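Local structure of (2Z,6E)-hedycaryol synthase (Kitasatospora setae, 4MC3) at residues A[58-63]-A[186-191]; A[190-195]-A[292-297]; A[217-222]-A[236-241]; A[11-16]-A[301-306]; A[101-106]-A[118-123]. The protein catalyses the magnesium-dependent 1,11-cyclization of (2E,6E)-farnesyl diphosphate to the sesquiterpene alcohol (2Z,6E)-hedycaryol, with release of diphosphate. One frame throughout, in Å; residues are numbered along the deposited sequence.

Contact 1 (A[58-63]-A[186-191])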
# COMPACT_ATOMS: atom_id res chain seq x y z
N TYR A 58 -9.02 -7.67 -2.04
CA TYR A 58 -9.50 -6.62 -1.13
C TYR A 58 -8.94 -5.21 -1.45
O TYR A 58 -9.55 -4.18 -1.14
CB TYR A 58 -9.17 -6.90 0.33
CG TYR A 58 -10.05 -7.96 0.99
CD1 TYR A 58 -9.54 -9.12 1.47
CD2 TYR A 58 -11.43 -7.77 1.06
CE1 TYR A 58 -10.37 -10.07 2.12
CE2 TYR A 58 -12.27 -8.70 1.65
CZ TYR A 58 -11.73 -9.85 2.19
OH TYR A 58 -12.57 -10.78 2.78
N VAL A 59 -7.76 -5.17 -2.07
CA VAL A 59 -7.21 -3.89 -2.50
C VAL A 59 -7.95 -3.26 -3.69
O VAL A 59 -8.19 -2.06 -3.74
CB VAL A 59 -5.68 -3.99 -2.84
CG1 VAL A 59 -5.19 -2.65 -3.36
CG2 VAL A 59 -4.89 -4.44 -1.62
N TRP A 60 -8.28 -4.12 -4.68
CA TRP A 60 -8.90 -3.74 -5.92
C TRP A 60 -10.21 -4.45 -6.13
O TRP A 60 -10.38 -5.14 -7.14
CB TRP A 60 -7.97 -3.98 -7.13
CG TRP A 60 -6.64 -3.32 -7.01
CD1 TRP A 60 -6.35 -1.99 -7.14
CD2 TRP A 60 -5.39 -3.97 -6.78
NE1 TRP A 60 -5.00 -1.78 -6.95
CE2 TRP A 60 -4.39 -2.98 -6.71
CE3 TRP A 60 -5.02 -5.31 -6.57
CZ2 TRP A 60 -3.07 -3.31 -6.52
CZ3 TRP A 60 -3.72 -5.62 -6.34
CH2 TRP A 60 -2.74 -4.61 -6.30
N PRO A 61 -11.19 -4.26 -5.21
CA PRO A 61 -12.46 -5.00 -5.35
C PRO A 61 -13.25 -4.73 -6.59
O PRO A 61 -14.04 -5.59 -7.00
CB PRO A 61 -13.24 -4.60 -4.08
CG PRO A 61 -12.65 -3.24 -3.72
CD PRO A 61 -11.16 -3.43 -4.01
N ARG A 62 -13.06 -3.55 -7.20
CA ARG A 62 -13.81 -3.14 -8.37
C ARG A 62 -13.08 -3.37 -9.70
O ARG A 62 -13.59 -2.99 -10.76
CB ARG A 62 -14.17 -1.65 -8.24
CG ARG A 62 -15.04 -1.47 -6.98
CD ARG A 62 -15.34 0.00 -6.73
NE ARG A 62 -16.16 0.17 -5.53
CZ ARG A 62 -16.89 1.26 -5.24
NH1 ARG A 62 -16.88 2.27 -6.08
NH2 ARG A 62 -17.64 1.31 -4.15
N ALA A 63 -11.87 -3.89 -9.63
CA ALA A 63 -11.12 -4.06 -10.85
C ALA A 63 -11.66 -5.14 -11.77
O ALA A 63 -12.20 -6.15 -11.31
CB ALA A 63 -9.70 -4.43 -10.46
N ASP A 186 -2.30 3.60 -6.76
CA ASP A 186 -1.95 3.99 -8.12
C ASP A 186 -2.42 2.95 -9.15
O ASP A 186 -2.89 3.28 -10.25
CB ASP A 186 -0.44 4.21 -8.28
CG ASP A 186 0.10 5.42 -7.51
OD1 ASP A 186 -0.63 6.38 -7.26
OD2 ASP A 186 1.31 5.33 -7.16
N LEU A 187 -2.24 1.66 -8.87
CA LEU A 187 -2.65 0.61 -9.77
C LEU A 187 -4.15 0.54 -9.98
O LEU A 187 -4.60 0.03 -11.03
CB LEU A 187 -2.06 -0.74 -9.34
CG LEU A 187 -0.54 -0.96 -9.45
CD1 LEU A 187 -0.01 -2.13 -8.68
CD2 LEU A 187 -0.13 -1.07 -10.95
N ASP A 188 -4.94 1.04 -9.03
CA ASP A 188 -6.38 1.07 -9.19
C ASP A 188 -6.79 1.95 -10.39
O ASP A 188 -7.85 1.75 -10.98
CB ASP A 188 -7.07 1.58 -7.94
CG ASP A 188 -8.60 1.34 -7.93
OD1 ASP A 188 -9.01 0.23 -8.32
OD2 ASP A 188 -9.35 2.30 -7.58
N GLU A 189 -5.93 2.89 -10.81
CA GLU A 189 -6.28 3.76 -11.93
C GLU A 189 -6.41 2.94 -13.23
O GLU A 189 -7.10 3.37 -14.14
CB GLU A 189 -5.29 4.87 -12.10
CG GLU A 189 -5.22 5.82 -10.94
CD GLU A 189 -4.45 7.11 -11.25
OE1 GLU A 189 -4.69 7.70 -12.35
OE2 GLU A 189 -3.62 7.53 -10.41
N LEU A 190 -5.76 1.78 -13.31
CA LEU A 190 -5.81 0.96 -14.51
C LEU A 190 -7.24 0.48 -14.80
O LEU A 190 -7.56 0.20 -15.96
CB LEU A 190 -4.87 -0.20 -14.39
CG LEU A 190 -3.41 0.06 -14.77
CD1 LEU A 190 -2.70 1.10 -14.00
CD2 LEU A 190 -2.56 -1.18 -14.66
N ARG A 191 -8.10 0.39 -13.78
CA ARG A 191 -9.47 -0.10 -14.00
C ARG A 191 -10.50 1.00 -14.18
O ARG A 191 -11.67 0.71 -14.50
CB ARG A 191 -9.91 -1.07 -12.91
CG ARG A 191 -10.03 -0.54 -11.51
CD ARG A 191 -11.40 -0.01 -11.15
NE ARG A 191 -11.34 0.67 -9.87
CZ ARG A 191 -12.33 1.35 -9.32
NH1 ARG A 191 -13.52 1.40 -9.94
NH2 ARG A 191 -12.14 2.01 -8.21
O HOH W 1 -10.91 -1.53 -7.07
O HOH W 2 -14.74 -0.17 -12.09
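W60 and A63, the ends of a type I beta turn that follows helix 52-59 in this all-helical class I terpene synthase fold, pack against L187, D188 and R191. The apolar part belongs mainly to the indole of W60, which lies slantwise to L187, with CZ2 3.9 Å from L187 CD1. V59 CG1 covers one face of the ring over its centre, and D188 CB sits in plane at its edge. The indole N-H is spent on the carbonyl oxygen of L184, which helps to fix the rotation of the ring. At the other end of the turn, A63 CA rests 3.7 Å from R191 CG.

The charged part is centred on R191, which grips D188 of its own segment side-on. R191 NE donates to D188 OD1 at 2.8 Å, nearly straight at 169°, and R191 NH2 reaches the syn lone pair of D188 OD2 at 2.9 Å. A bend at chi2 (91°) turns the arginine chain back to this carboxylate. R62 CB lies over one face of the R191 guanidinium, while the head of R62 runs on to E16 and D294.

No direct hydrogen bond joins the segments, and water supplies the polar link. One molecule accepts from R191 NH1 and donates weakly to R62 O. The other accepts from R62 N at 3.0 Å and donates to D188 OD1 at 2.9 Å.

Contact 2 (A[190-195]-A[292-297])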
# COMPACT_ATOMS: atom_id res chain seq x y z
N LEU A 190 -5.76 1.78 -13.31
CA LEU A 190 -5.81 0.96 -14.51
C LEU A 190 -7.24 0.48 -14.80
O LEU A 190 -7.56 0.20 -15.96
CB LEU A 190 -4.87 -0.20 -14.39
CG LEU A 190 -3.41 0.06 -14.77
CD1 LEU A 190 -2.70 1.10 -14.00
CD2 LEU A 190 -2.56 -1.18 -14.66
N ARG A 191 -8.10 0.39 -13.78
CA ARG A 191 -9.47 -0.10 -14.00
C ARG A 191 -10.50 1.00 -14.18
O ARG A 191 -11.67 0.71 -14.50
CB ARG A 191 -9.91 -1.07 -12.91
CG ARG A 191 -10.03 -0.54 -11.51
CD ARG A 191 -11.40 -0.01 -11.15
NE ARG A 191 -11.34 0.67 -9.87
CZ ARG A 191 -12.33 1.35 -9.32
NH1 ARG A 191 -13.52 1.40 -9.94
NH2 ARG A 191 -12.14 2.01 -8.21
N LEU A 192 -10.10 2.25 -14.00
CA LEU A 192 -11.00 3.38 -14.15
C LEU A 192 -11.20 3.62 -15.69
O LEU A 192 -10.41 3.17 -16.49
CB LEU A 192 -10.38 4.62 -13.51
CG LEU A 192 -10.10 4.54 -11.99
CD1 LEU A 192 -9.41 5.80 -11.53
CD2 LEU A 192 -11.37 4.30 -11.21
N PRO A 193 -12.28 4.31 -16.04
CA PRO A 193 -12.54 4.71 -17.44
C PRO A 193 -11.45 5.60 -17.99
O PRO A 193 -11.17 5.54 -19.17
CB PRO A 193 -13.88 5.47 -17.34
CG PRO A 193 -14.53 4.88 -16.13
CD PRO A 193 -13.39 4.67 -15.15
N ILE A 194 -10.77 6.35 -17.13
CA ILE A 194 -9.62 7.10 -17.55
C ILE A 194 -8.73 7.26 -16.34
O ILE A 194 -9.19 7.15 -15.18
CB ILE A 194 -9.99 8.48 -18.10
CG1 ILE A 194 -10.71 9.28 -17.02
CG2 ILE A 194 -10.72 8.30 -19.46
CD1 ILE A 194 -11.02 10.67 -17.51
N PHE A 195 -7.46 7.52 -16.61
CA PHE A 195 -6.54 7.87 -15.53
C PHE A 195 -6.94 9.20 -14.89
O PHE A 195 -7.48 10.11 -15.56
CB PHE A 195 -5.07 7.89 -16.03
CG PHE A 195 -4.52 6.55 -16.30
CD1 PHE A 195 -3.68 5.96 -15.40
CD2 PHE A 195 -4.89 5.82 -17.44
CE1 PHE A 195 -3.21 4.68 -15.60
CE2 PHE A 195 -4.39 4.57 -17.65
CZ PHE A 195 -3.58 3.98 -16.73
N ALA A 292 -12.46 10.03 -10.49
CA ALA A 292 -11.94 10.48 -9.22
C ALA A 292 -12.82 10.02 -8.04
O ALA A 292 -12.30 9.59 -6.99
CB ALA A 292 -11.79 11.98 -9.22
N VAL A 293 -14.14 10.11 -8.20
CA VAL A 293 -15.02 9.66 -7.11
C VAL A 293 -14.92 8.14 -6.85
O VAL A 293 -14.93 7.69 -5.68
CB VAL A 293 -16.48 10.06 -7.42
CG1 VAL A 293 -17.46 9.42 -6.44
CG2 VAL A 293 -16.57 11.56 -7.39
N ASP A 294 -14.80 7.36 -7.91
CA ASP A 294 -14.68 5.91 -7.82
C ASP A 294 -13.32 5.57 -7.15
O ASP A 294 -13.25 4.65 -6.31
CB ASP A 294 -14.80 5.28 -9.22
CG ASP A 294 -15.28 3.83 -9.23
OD1 ASP A 294 -15.93 3.44 -10.23
OD2 ASP A 294 -15.02 3.05 -8.31
N TYR A 295 -12.25 6.24 -7.57
CA TYR A 295 -10.94 6.02 -6.93
C TYR A 295 -11.02 6.28 -5.43
O TYR A 295 -10.55 5.48 -4.64
CB TYR A 295 -9.93 6.94 -7.57
CG TYR A 295 -8.53 6.96 -7.04
CD1 TYR A 295 -7.57 6.15 -7.60
CD2 TYR A 295 -8.15 7.82 -6.05
CE1 TYR A 295 -6.25 6.24 -7.19
CE2 TYR A 295 -6.85 7.88 -5.58
CZ TYR A 295 -5.90 7.07 -6.17
OH TYR A 295 -4.60 7.23 -5.75
N ALA A 296 -11.62 7.39 -5.02
CA ALA A 296 -11.73 7.72 -3.60
C ALA A 296 -12.63 6.74 -2.82
O ALA A 296 -12.35 6.38 -1.67
CB ALA A 296 -12.26 9.13 -3.44
N ALA A 297 -13.69 6.26 -3.44
CA ALA A 297 -14.49 5.19 -2.82
C ALA A 297 -13.73 3.92 -2.62
O ALA A 297 -13.97 3.17 -1.64
CB ALA A 297 -15.78 4.91 -3.63
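R191 closes on D294 end-on, with both terminal nitrogens directed at a single carboxylate oxygen. R191 NH1 donates to D294 OD2 at 2.8 Å, and R191 NH2 to the same D294 OD2 at 3.1 Å. OD2 lies in the guanidinium plane, but the two flat groups are turned 75° against each other. Both N-H groups arrive from one face of the carboxylate, about 60° above its plane. R191 NH2 adds a weak bond to the backbone D294 O at 3.4 Å, tying the arginine to the helix itself.

L192 forms the apolar side of the first shell. Its CD2 sits 3.6 Å above the R191 guanidinium plane, over the centre of the group, and is 4.1 Å from D294 CB. The other branch, L192 CD1, touches Y295 CB at 4.2 Å.

Further out, the D188 side of the guanidinium is already engaged. R62 NH1 makes a second salt bridge to D294 OD2, and this gathering of positive charge probably favours the ionised carboxylate. Beyond D294, A292 and V293 pack on helix 250-282. The result is a partly buried salt-bridge network, remote from the catalytic motifs and the nerolidol pocket, that holds the loop between helices 181-188 and 198-201 to helix 286-309 of the all-helical class I terpene synthase fold.

Contact 3 (A[217-222]-A[236-241])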
# COMPACT_ATOMS: atom_id res chain seq x y z
N ILE A 217 -4.97 2.06 7.80
CA ILE A 217 -4.64 0.71 7.49
C ILE A 217 -3.39 0.30 8.22
O ILE A 217 -3.30 -0.81 8.78
CB ILE A 217 -4.54 0.56 5.95
CG1 ILE A 217 -5.93 0.75 5.32
CG2 ILE A 217 -3.92 -0.74 5.55
CD1 ILE A 217 -5.92 0.99 3.82
N ALA A 218 -2.35 1.12 8.14
CA ALA A 218 -1.08 0.78 8.77
C ALA A 218 -1.14 0.70 10.27
O ALA A 218 -0.50 -0.20 10.87
CB ALA A 218 -0.00 1.75 8.39
N LEU A 219 -1.88 1.61 10.89
CA LEU A 219 -1.96 1.65 12.34
C LEU A 219 -2.78 0.45 12.86
O LEU A 219 -2.45 -0.13 13.91
CB LEU A 219 -2.55 2.96 12.82
CG LEU A 219 -1.63 4.16 12.67
CD1 LEU A 219 -2.37 5.45 12.80
CD2 LEU A 219 -0.47 4.10 13.65
N VAL A 220 -3.83 0.09 12.13
CA VAL A 220 -4.58 -1.12 12.48
C VAL A 220 -3.64 -2.32 12.36
O VAL A 220 -3.59 -3.17 13.27
CB VAL A 220 -5.85 -1.27 11.61
CG1 VAL A 220 -6.44 -2.68 11.70
CG2 VAL A 220 -6.83 -0.19 12.00
N ASN A 221 -2.88 -2.41 11.27
CA ASN A 221 -1.83 -3.45 11.08
C ASN A 221 -0.87 -3.47 12.28
O ASN A 221 -0.58 -4.54 12.79
CB ASN A 221 -1.09 -3.30 9.74
CG ASN A 221 0.07 -4.28 9.56
OD1 ASN A 221 1.18 -4.05 10.04
ND2 ASN A 221 -0.17 -5.37 8.82
N ASP A 222 -0.44 -2.31 12.76
CA ASP A 222 0.51 -2.23 13.86
C ASP A 222 -0.09 -2.88 15.11
O ASP A 222 0.59 -3.61 15.84
CB ASP A 222 0.91 -0.78 14.17
CG ASP A 222 1.89 -0.19 13.20
OD1 ASP A 222 2.26 -0.80 12.18
OD2 ASP A 222 2.31 0.98 13.47
N HIS A 236 9.51 -0.88 14.98
CA HIS A 236 8.90 0.11 14.09
C HIS A 236 7.42 -0.16 14.03
O HIS A 236 6.89 -0.72 13.05
CB HIS A 236 9.56 0.14 12.70
CG HIS A 236 10.96 0.63 12.72
ND1 HIS A 236 12.02 -0.19 13.04
CD2 HIS A 236 11.48 1.86 12.53
CE1 HIS A 236 13.14 0.51 13.01
NE2 HIS A 236 12.84 1.76 12.70
N ASN A 237 6.75 0.32 15.08
CA ASN A 237 5.35 0.00 15.36
C ASN A 237 4.89 1.12 16.26
O ASN A 237 5.52 1.43 17.26
CB ASN A 237 5.25 -1.36 16.03
CG ASN A 237 3.83 -1.80 16.29
OD1 ASN A 237 3.09 -1.18 17.03
ND2 ASN A 237 3.46 -2.95 15.70
N ALA A 238 3.76 1.71 15.92
CA ALA A 238 3.28 2.87 16.66
C ALA A 238 3.00 2.51 18.12
O ALA A 238 3.16 3.34 19.00
CB ALA A 238 2.02 3.42 16.01
N VAL A 239 2.51 1.31 18.38
CA VAL A 239 2.22 0.89 19.74
C VAL A 239 3.49 0.94 20.58
O VAL A 239 3.55 1.55 21.66
CB VAL A 239 1.60 -0.49 19.80
CG1 VAL A 239 1.39 -0.89 21.26
CG2 VAL A 239 0.28 -0.53 19.06
N THR A 240 4.50 0.30 20.07
CA THR A 240 5.81 0.24 20.73
C THR A 240 6.41 1.62 20.92
O THR A 240 7.00 1.90 21.94
CB THR A 240 6.75 -0.67 19.91
OG1 THR A 240 6.10 -1.93 19.77
CG2 THR A 240 8.09 -0.85 20.58
N ILE A 241 6.33 2.45 19.89
CA ILE A 241 6.91 3.78 19.92
C ILE A 241 6.29 4.61 21.06
O ILE A 241 7.02 5.30 21.79
CB ILE A 241 6.78 4.47 18.56
CG1 ILE A 241 7.75 3.81 17.56
CG2 ILE A 241 7.03 5.95 18.67
CD1 ILE A 241 7.47 4.13 16.09
O HOH W 3 4.19 -2.57 11.86
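D222 reaches with its carboxylate to the start of helix 238-246, where A238 N donates to D222 OD2 at 2.9 Å and 169°. CG anti to the carbonyl carbon (chi1 -76°) sends the carboxylate there, and the N-H meets it from well above its plane. The backbone D222 O accepts from N237 ND2 at 2.9 Å. N237 is also the N-cap: its OD1 accepts from V239 N at 2.9 Å, in the carbonyl plane, so both ends of the amide are engaged and its rotation is set. A238 completes the joint, its CB pressed tightly at 3.5 Å against L219 CD2.

The carboxylate is shared more widely. Y171 bonds OD2, R175 makes a salt bridge to OD1, and a water donates to D222 OD1 at 2.6 Å. R175 probably binds substrate, and D222 follows N221 in the NSE motif. The joint thus ties helix 204-225 to helix 238-246, with helix 168-178 flanking D222 and A238, and helix 250-282 packing on L219 and V239.

Contact 4 (A[11-16]-A[301-306])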
# COMPACT_ATOMS: atom_id res chain seq x y z
N VAL A 11 -15.46 0.47 10.94
CA VAL A 11 -15.37 1.27 9.73
C VAL A 11 -16.72 1.19 9.01
O VAL A 11 -17.28 0.11 8.84
CB VAL A 11 -14.23 0.73 8.80
CG1 VAL A 11 -14.14 1.57 7.59
CG2 VAL A 11 -12.90 0.76 9.54
N PRO A 12 -17.27 2.33 8.59
CA PRO A 12 -18.65 2.36 8.07
C PRO A 12 -18.81 1.90 6.64
O PRO A 12 -19.94 1.64 6.19
CB PRO A 12 -19.01 3.84 8.14
CG PRO A 12 -17.73 4.56 8.15
CD PRO A 12 -16.79 3.69 8.91
N PHE A 13 -17.70 1.79 5.91
CA PHE A 13 -17.73 1.54 4.48
C PHE A 13 -18.02 0.07 4.23
O PHE A 13 -17.53 -0.80 4.95
CB PHE A 13 -16.38 1.96 3.85
CG PHE A 13 -15.93 3.36 4.23
CD1 PHE A 13 -16.70 4.48 3.91
CD2 PHE A 13 -14.77 3.54 4.96
CE1 PHE A 13 -16.30 5.77 4.32
CE2 PHE A 13 -14.36 4.81 5.35
CZ PHE A 13 -15.13 5.93 5.03
N PRO A 14 -18.83 -0.23 3.18
CA PRO A 14 -19.08 -1.63 2.90
C PRO A 14 -17.81 -2.44 2.63
O PRO A 14 -16.81 -1.89 2.11
CB PRO A 14 -20.02 -1.59 1.68
CG PRO A 14 -20.66 -0.25 1.73
CD PRO A 14 -19.60 0.67 2.30
N LEU A 15 -17.87 -3.71 3.01
CA LEU A 15 -16.81 -4.65 2.74
C LEU A 15 -17.02 -5.21 1.33
O LEU A 15 -17.97 -5.89 1.08
CB LEU A 15 -16.75 -5.79 3.76
CG LEU A 15 -15.72 -6.88 3.50
CD1 LEU A 15 -14.35 -6.26 3.69
CD2 LEU A 15 -15.89 -8.05 4.45
N GLU A 16 -16.08 -4.92 0.43
CA GLU A 16 -16.10 -5.33 -0.99
C GLU A 16 -14.90 -6.25 -1.31
O GLU A 16 -13.81 -6.07 -0.76
CB GLU A 16 -16.01 -4.10 -1.91
CG GLU A 16 -17.07 -3.07 -1.70
CD GLU A 16 -16.95 -1.87 -2.61
OE1 GLU A 16 -16.30 -1.90 -3.67
OE2 GLU A 16 -17.61 -0.89 -2.30
N ALA A 301 -13.08 1.92 0.80
CA ALA A 301 -13.35 0.49 0.89
C ALA A 301 -12.20 -0.21 1.51
O ALA A 301 -12.40 -1.13 2.26
CB ALA A 301 -13.63 -0.10 -0.50
N ASN A 302 -10.97 0.18 1.16
CA ASN A 302 -9.80 -0.52 1.69
C ASN A 302 -9.67 -0.43 3.22
O ASN A 302 -9.07 -1.32 3.83
CB ASN A 302 -8.52 0.02 1.03
CG ASN A 302 -8.15 -0.72 -0.20
OD1 ASN A 302 -8.68 -0.46 -1.32
ND2 ASN A 302 -7.30 -1.68 -0.02
N LEU A 303 -10.20 0.63 3.82
CA LEU A 303 -10.17 0.65 5.31
C LEU A 303 -10.96 -0.54 5.92
O LEU A 303 -10.51 -1.20 6.85
CB LEU A 303 -10.68 1.97 5.85
CG LEU A 303 -9.68 3.14 5.86
CD1 LEU A 303 -9.22 3.63 4.50
CD2 LEU A 303 -10.27 4.30 6.68
N SER A 304 -12.09 -0.89 5.31
CA SER A 304 -12.87 -2.08 5.73
C SER A 304 -12.20 -3.35 5.29
O SER A 304 -12.04 -4.26 6.10
CB SER A 304 -14.28 -2.03 5.14
OG SER A 304 -15.01 -1.02 5.81
N GLY A 305 -11.73 -3.43 4.03
CA GLY A 305 -11.15 -4.68 3.56
C GLY A 305 -9.91 -5.04 4.30
O GLY A 305 -9.68 -6.22 4.60
N GLN A 306 -9.05 -4.04 4.57
CA GLN A 306 -7.79 -4.39 5.20
C GLN A 306 -7.97 -4.67 6.69
O GLN A 306 -7.21 -5.44 7.29
CB GLN A 306 -6.70 -3.34 4.94
CG GLN A 306 -6.42 -3.06 3.48
CD GLN A 306 -6.04 -4.30 2.66
OE1 GLN A 306 -5.37 -5.15 3.15
NE2 GLN A 306 -6.42 -4.34 1.39
O HOH W 4 -13.99 -3.19 1.33
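V11 lays its CG1 methyl over the start of the L303 side chain and the hydroxyl of S304. V11 CG1 is 3.9 Å from L303 CB, the two side chains crossing at about a right angle, and 3.3 Å from S304 OG. That hydroxyl donates to F13 O at 2.7 Å, approaching from 34° off the carbonyl plane. A buried serine on the helix thus satisfies a backbone oxygen of a segment that has no regular secondary structure.

F13 turns a ring edge to L303, with CE2 4.3 Å from L303 CD2, while P12 CG covers one face of the ring. On the other flank L15 has CG anti to the backbone N (chi1 177°), which carries CD1 onto the bare backbone of G305, 3.6 Å from G305 CA. A water accepts from E16 N at 2.9 Å and lies between P14 O and A301 O, linking the extended chain to the helix where no direct backbone bond does. The E16 carboxylate goes on to a salt bridge with R62.

The N-terminal segment thus runs over one side of helix 286-309. The CB of Q306 points away from this segment, and the residue touches the bound nerolidol. Around this pair, F13 also packs on L265, L269 and R272 of helix 250-282, V11 on H216 of helix 204-225, and L15 on Y58 of helix 52-59.

Contact 5 (A[101-106]-A[118-123])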
# COMPACT_ATOMS: atom_id res chain seq x y z
N ILE A 101 18.38 -2.82 -2.17
CA ILE A 101 17.33 -1.81 -2.48
C ILE A 101 17.76 -0.98 -3.68
O ILE A 101 16.97 -0.70 -4.61
CB ILE A 101 16.95 -0.96 -1.24
CG1 ILE A 101 16.20 -1.76 -0.14
CG2 ILE A 101 16.08 0.24 -1.61
CD1 ILE A 101 14.95 -2.49 -0.60
N ASP A 102 19.04 -0.60 -3.74
CA ASP A 102 19.49 0.25 -4.81
C ASP A 102 19.43 -0.48 -6.15
O ASP A 102 19.12 0.13 -7.17
CB ASP A 102 20.89 0.77 -4.54
CG ASP A 102 20.93 1.90 -3.46
OD1 ASP A 102 19.85 2.41 -3.02
OD2 ASP A 102 22.04 2.30 -3.07
N GLU A 103 19.70 -1.78 -6.13
CA GLU A 103 19.63 -2.60 -7.34
C GLU A 103 18.17 -2.66 -7.83
O GLU A 103 17.91 -2.51 -9.01
CB GLU A 103 20.10 -4.02 -7.07
CG GLU A 103 20.02 -4.87 -8.33
CD GLU A 103 20.48 -6.28 -8.13
OE1 GLU A 103 19.95 -6.96 -7.23
OE2 GLU A 103 21.38 -6.70 -8.88
N LEU A 104 17.23 -2.82 -6.92
CA LEU A 104 15.80 -2.84 -7.29
C LEU A 104 15.36 -1.48 -7.86
O LEU A 104 14.69 -1.39 -8.90
CB LEU A 104 14.96 -3.27 -6.10
CG LEU A 104 15.11 -4.74 -5.69
CD1 LEU A 104 14.50 -4.99 -4.32
CD2 LEU A 104 14.52 -5.71 -6.70
N ARG A 105 15.71 -0.41 -7.17
CA ARG A 105 15.35 0.93 -7.56
C ARG A 105 15.87 1.25 -8.95
O ARG A 105 15.17 1.90 -9.78
CB ARG A 105 15.90 1.95 -6.56
CG ARG A 105 15.10 2.05 -5.29
CD ARG A 105 15.76 3.04 -4.34
NE ARG A 105 15.55 4.36 -4.89
CZ ARG A 105 15.43 5.48 -4.21
NH1 ARG A 105 15.55 5.50 -2.89
NH2 ARG A 105 15.20 6.59 -4.89
N GLY A 106 17.09 0.81 -9.20
CA GLY A 106 17.75 0.98 -10.47
C GLY A 106 16.95 0.39 -11.61
O GLY A 106 16.90 1.00 -12.71
N PRO A 118 16.92 -13.15 -9.73
CA PRO A 118 15.64 -13.39 -10.39
C PRO A 118 14.56 -12.39 -9.93
O PRO A 118 13.66 -12.07 -10.66
CB PRO A 118 15.28 -14.83 -9.98
CG PRO A 118 16.27 -15.24 -8.93
CD PRO A 118 17.48 -14.40 -9.17
N THR A 119 14.68 -11.88 -8.72
CA THR A 119 13.72 -10.92 -8.24
C THR A 119 13.90 -9.55 -8.93
O THR A 119 12.92 -8.90 -9.38
CB THR A 119 13.85 -10.81 -6.74
OG1 THR A 119 13.63 -12.12 -6.16
CG2 THR A 119 12.83 -9.89 -6.24
N ALA A 120 15.12 -9.07 -9.05
CA ALA A 120 15.35 -7.81 -9.74
C ALA A 120 14.99 -7.86 -11.21
O ALA A 120 14.44 -6.90 -11.77
CB ALA A 120 16.78 -7.34 -9.55
N ARG A 121 15.34 -8.96 -11.86
CA ARG A 121 14.99 -9.14 -13.26
C ARG A 121 13.46 -9.16 -13.42
O ARG A 121 12.93 -8.59 -14.40
CB ARG A 121 15.70 -10.37 -13.81
CG ARG A 121 17.22 -10.21 -13.92
CD ARG A 121 17.86 -11.26 -14.83
NE ARG A 121 19.04 -10.72 -15.54
CZ ARG A 121 19.62 -11.28 -16.60
NH1 ARG A 121 19.16 -12.42 -17.13
NH2 ARG A 121 20.68 -10.70 -17.15
N ALA A 122 12.76 -9.84 -12.52
CA ALA A 122 11.30 -9.85 -12.54
C ALA A 122 10.74 -8.45 -12.36
O ALA A 122 9.77 -8.09 -13.06
CB ALA A 122 10.73 -10.77 -11.52
N LEU A 123 11.32 -7.66 -11.47
CA LEU A 123 10.84 -6.29 -11.28
C LEU A 123 11.01 -5.47 -12.54
O LEU A 123 10.09 -4.73 -12.96
CB LEU A 123 11.55 -5.59 -10.09
CG LEU A 123 11.22 -4.13 -9.86
CD1 LEU A 123 9.74 -3.94 -9.59
CD2 LEU A 123 12.01 -3.58 -8.67
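L104 meets the neighbouring helix from its first side-chain carbon onward. Its CB lies 3.9 Å from L123 CD2. CG stands anti to the carbonyl carbon (chi1 -70°), which sends the CD2 branch across to helix 118-131. There L104 CD2 is 3.8 Å from A120 CA, and it is equally far from L123 CD2, so it fills the notch between these two residues. The leucine side chains cross at about a right angle, and L123 CD2 reaches back to within 3.5 Å of L104 O.

At the outer margin E103 extends straight, bringing OE1 to 3.9 Å from A120 CB. The small A120 is where the backbones come nearest; the axes of the two short segments approach to 9.3 Å, at 25° to each other. T119 uses its hydroxyl elsewhere, on Q84 of the DDXXXE motif.

No hydrogen bond or salt bridge crosses between these two segments. Cohesion therefore rests on shape fit and on burying leucine and alanine carbon, a non-directional contact.

Contact 4 spans the chain, joining its N-terminal segment to the C-terminal helix 286-309; the other four fall between its two segments in sequence. Contact 5 lies within the span of contact 1, and contact 3 within that of contact 2. Contacts 1 and 2, centres about 8 Å apart, share L190 and R191, and R62 of contact 1 bridges to D294 of contact 2 and E16 of contact 4. Contacts 2 and 4 both use helix 286-309. Contact 3, centred about 19 Å from contact 4, touches it where I217 packs on Q306. Contact 5 stands apart, its centre about 24 to 33 Å from the rest. Only contacts 3 and 4 include residues lining the nerolidol pocket.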